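Cytochrome P450 (Bacillus megaterium, PDB 5L91) probably acts as a heme-thiolate monooxygenase, using iron-bound oxygen to oxidise organic substrates, and here holds the steroid corticosterone. Local coordinates at residues Val289-Arg294 against Val314-Ser319. Sequence-based numbering, arbitrary orientation.
Sequences VQALHR and VPWMGS. With C0R (corticosterone), chain F; HEM (protoporphyrin IX containing Fe), chain C.
M317 and Q290 meet at the start of helix 317-320, where W316 is the N-cap. The straight hydrogen bond from G318 N to Q290 O (2.8 Å, 176°) ties the first turn of that helix to the loop. Q290 folds back, its chain bent at chi2 (-64°), until OE1 lies 3.2 Å from G318 CA; Y29 binds this oxygen, and S287 O takes NE2. M317, bent at chi2 and chi3, swings its thioether toward the heme side: SD sits 3.7 Å from L292 CG, and CE rests against V289 CG1. L292 is held by its backbone too, N hydrogen-bonded to P315 O at 3.0 Å, and sends CD1 to the heme propionate and CD2 toward corticosterone O1. On the side of the loop turned from the heme, A291 CB lies over one face of the W316 six-membered ring, a CH-pi contact. Beyond L292, R294 gives NH2 to HEM O1A (2.9 Å) and NH1 to both HEM O2A and H293 O. A leucine in place of R294 would probably leave that propionate without this cationic partner and H293 O with one donor fewer. Backbone bonds and apolar packing thus fix one side of the loop to strand 312-315 and helix 317-320, while V289, L292 and H293 face heme or steroid.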
# COMPACT_ATOMS: atom_id res chain seq x y z
N VAL A 289 -4.69 3.12 -1.26
CA VAL A 289 -4.68 4.14 -0.22
C VAL A 289 -5.53 5.31 -0.71
O VAL A 289 -5.14 6.01 -1.66
CB VAL A 289 -3.25 4.59 0.13
CG1 VAL A 289 -3.28 5.56 1.33
CG2 VAL A 289 -2.33 3.38 0.45
N GLN A 290 -6.65 5.53 -0.02
CA GLN A 290 -7.61 6.57 -0.37
C GLN A 290 -7.24 7.93 0.20
O GLN A 290 -7.59 8.96 -0.39
CB GLN A 290 -8.99 6.20 0.15
CG GLN A 290 -9.62 5.09 -0.58
CD GLN A 290 -9.92 5.44 -2.06
OE1 GLN A 290 -10.63 6.38 -2.35
NE2 GLN A 290 -9.32 4.72 -2.97
N ALA A 291 -6.53 7.96 1.32
CA ALA A 291 -6.32 9.19 2.06
C ALA A 291 -5.08 9.05 2.94
O ALA A 291 -4.69 7.94 3.32
CB ALA A 291 -7.53 9.54 2.92
N LEU A 292 -4.49 10.19 3.28
CA LEU A 292 -3.34 10.23 4.19
C LEU A 292 -3.62 11.16 5.35
O LEU A 292 -4.76 11.60 5.55
CB LEU A 292 -2.08 10.68 3.45
CG LEU A 292 -1.56 9.66 2.44
CD1 LEU A 292 -0.44 10.27 1.68
CD2 LEU A 292 -1.10 8.42 3.16
N HIS A 293 -2.59 11.44 6.15
CA HIS A 293 -2.75 12.22 7.35
C HIS A 293 -1.59 13.18 7.45
O HIS A 293 -0.46 12.81 7.15
CB HIS A 293 -2.85 11.35 8.60
CG HIS A 293 -2.89 12.14 9.86
ND1 HIS A 293 -1.78 12.33 10.66
CD2 HIS A 293 -3.89 12.84 10.45
CE1 HIS A 293 -2.10 13.08 11.70
NE2 HIS A 293 -3.38 13.40 11.59
N ARG A 294 -1.89 14.43 7.80
CA ARG A 294 -0.88 15.45 8.02
C ARG A 294 -1.31 16.31 9.20
O ARG A 294 -2.49 16.33 9.59
CB ARG A 294 -0.66 16.34 6.79
CG ARG A 294 -0.03 15.62 5.60
CD ARG A 294 1.43 15.32 5.84
NE ARG A 294 2.16 14.79 4.69
CZ ARG A 294 2.17 13.52 4.30
NH1 ARG A 294 1.45 12.58 4.94
NH2 ARG A 294 2.90 13.18 3.27
N VAL A 314 -6.58 15.60 6.51
CA VAL A 314 -6.73 14.34 5.80
C VAL A 314 -6.96 14.65 4.31
O VAL A 314 -8.09 14.89 3.88
CB VAL A 314 -7.89 13.51 6.37
CG1 VAL A 314 -8.10 12.30 5.52
CG2 VAL A 314 -7.59 13.13 7.84
N PRO A 315 -5.91 14.60 3.50
CA PRO A 315 -6.07 14.69 2.03
C PRO A 315 -6.51 13.36 1.42
O PRO A 315 -5.94 12.31 1.72
CB PRO A 315 -4.66 15.06 1.55
CG PRO A 315 -3.77 14.45 2.53
CD PRO A 315 -4.50 14.41 3.88
N TRP A 316 -7.54 13.43 0.57
CA TRP A 316 -8.18 12.25 -0.04
C TRP A 316 -7.72 12.09 -1.48
O TRP A 316 -8.37 12.55 -2.43
CB TRP A 316 -9.70 12.36 0.03
CG TRP A 316 -10.22 12.34 1.41
CD1 TRP A 316 -10.28 13.39 2.26
CD2 TRP A 316 -10.75 11.22 2.11
NE1 TRP A 316 -10.82 13.01 3.44
CE2 TRP A 316 -11.12 11.67 3.39
CE3 TRP A 316 -10.94 9.87 1.80
CZ2 TRP A 316 -11.65 10.84 4.35
CZ3 TRP A 316 -11.48 9.05 2.74
CH2 TRP A 316 -11.84 9.54 4.01
N MET A 317 -6.59 11.42 -1.65
CA MET A 317 -6.15 11.10 -3.00
C MET A 317 -7.24 10.37 -3.76
O MET A 317 -7.44 10.62 -4.95
CB MET A 317 -4.89 10.25 -2.98
CG MET A 317 -3.73 10.87 -2.32
SD MET A 317 -3.53 10.33 -0.61
CE MET A 317 -3.04 8.63 -0.82
N GLY A 318 -7.97 9.49 -3.09
CA GLY A 318 -9.04 8.79 -3.80
C GLY A 318 -9.98 9.74 -4.51
O GLY A 318 -10.52 9.41 -5.59
N SER A 319 -10.22 10.91 -3.91
CA SER A 319 -11.10 11.94 -4.45
C SER A 319 -10.38 12.79 -5.48
O SER A 319 -10.95 13.10 -6.53
CB SER A 319 -11.63 12.82 -3.31
OG SER A 319 -12.39 13.94 -3.77
C1 C0R F . -4.12 7.40 8.51
C2 C0R F . -3.14 7.38 7.34
C3 C0R F . -1.77 8.18 7.54
C4 C0R F . -1.16 8.16 9.05
C5 C0R F . -2.17 7.78 10.18
C6 C0R F . -1.76 7.76 11.71
C7 C0R F . -2.55 8.95 12.45
C8 C0R F . -4.03 8.79 12.23
C9 C0R F . -4.49 8.51 10.73
C10 C0R F . -3.66 7.45 9.93
C11 C0R F . -6.06 8.26 10.74
C12 C0R F . -6.88 9.45 11.53
C13 C0R F . -6.30 9.90 12.88
C14 C0R F . -4.67 10.07 12.80
C15 C0R F . -4.30 10.41 14.02
C16 C0R F . -5.44 11.47 14.44
C17 C0R F . -6.63 11.16 13.27
C18 C0R F . -6.65 8.81 13.94
C19 C0R F . -3.82 6.05 10.57
C20 C0R F . -8.07 11.34 13.81
C21 C0R F . -9.22 11.47 12.80
O1 C0R F . -1.17 8.77 6.64
O2 C0R F . -6.30 7.08 11.27
O3 C0R F . -8.26 11.38 15.02
O4 C0R F . -10.43 11.04 13.38
CHA HEM C . 5.01 5.79 1.23
CHB HEM C . 1.20 3.98 -1.09
CHC HEM C . 3.44 -0.23 -1.77
CHD HEM C . 6.89 1.37 1.18
C1A HEM C . 3.80 5.67 0.61
C2A HEM C . 2.82 6.73 0.47
C3A HEM C . 1.76 6.21 -0.16
C4A HEM C . 2.04 4.82 -0.43
CMA HEM C . 0.43 6.89 -0.52
CAA HEM C . 3.00 8.15 1.02
CBA HEM C . 2.59 8.16 2.49
CGA HEM C . 2.77 9.56 3.05
O1A HEM C . 3.07 10.50 2.29
O2A HEM C . 2.67 9.76 4.28
C1B HEM C . 1.52 2.73 -1.52
C2B HEM C . 0.68 1.96 -2.40
C3B HEM C . 1.28 0.78 -2.56
C4B HEM C . 2.52 0.81 -1.83
CMB HEM C . -0.67 2.44 -2.96
CAB HEM C . 0.84 -0.44 -3.41
CBB HEM C . 0.28 -0.34 -4.60
C1C HEM C . 4.61 -0.18 -1.06
C2C HEM C . 5.66 -1.15 -1.03
C3C HEM C . 6.62 -0.67 -0.22
C4C HEM C . 6.19 0.59 0.29
CMC HEM C . 5.63 -2.44 -1.87
CAC HEM C . 7.96 -1.32 0.18
CBC HEM C . 8.09 -2.65 0.19
C1D HEM C . 6.67 2.68 1.46
C2D HEM C . 7.49 3.49 2.31
C3D HEM C . 6.98 4.72 2.34
C4D HEM C . 5.81 4.71 1.49
CMD HEM C . 8.75 2.98 3.06
CAD HEM C . 7.50 5.96 3.13
CBD HEM C . 8.38 6.87 2.32
CGD HEM C . 8.76 8.11 3.08
O1D HEM C . 9.79 8.67 2.66
O2D HEM C . 8.10 8.48 4.09
NA HEM C . 3.29 4.53 0.03
NB HEM C . 2.63 2.01 -1.17
NC HEM C . 4.96 0.86 -0.24
ND HEM C . 5.63 3.45 0.94
FE HEM C . 4.20 2.74 -0.23
O HOH W 1 3.13 2.13 1.41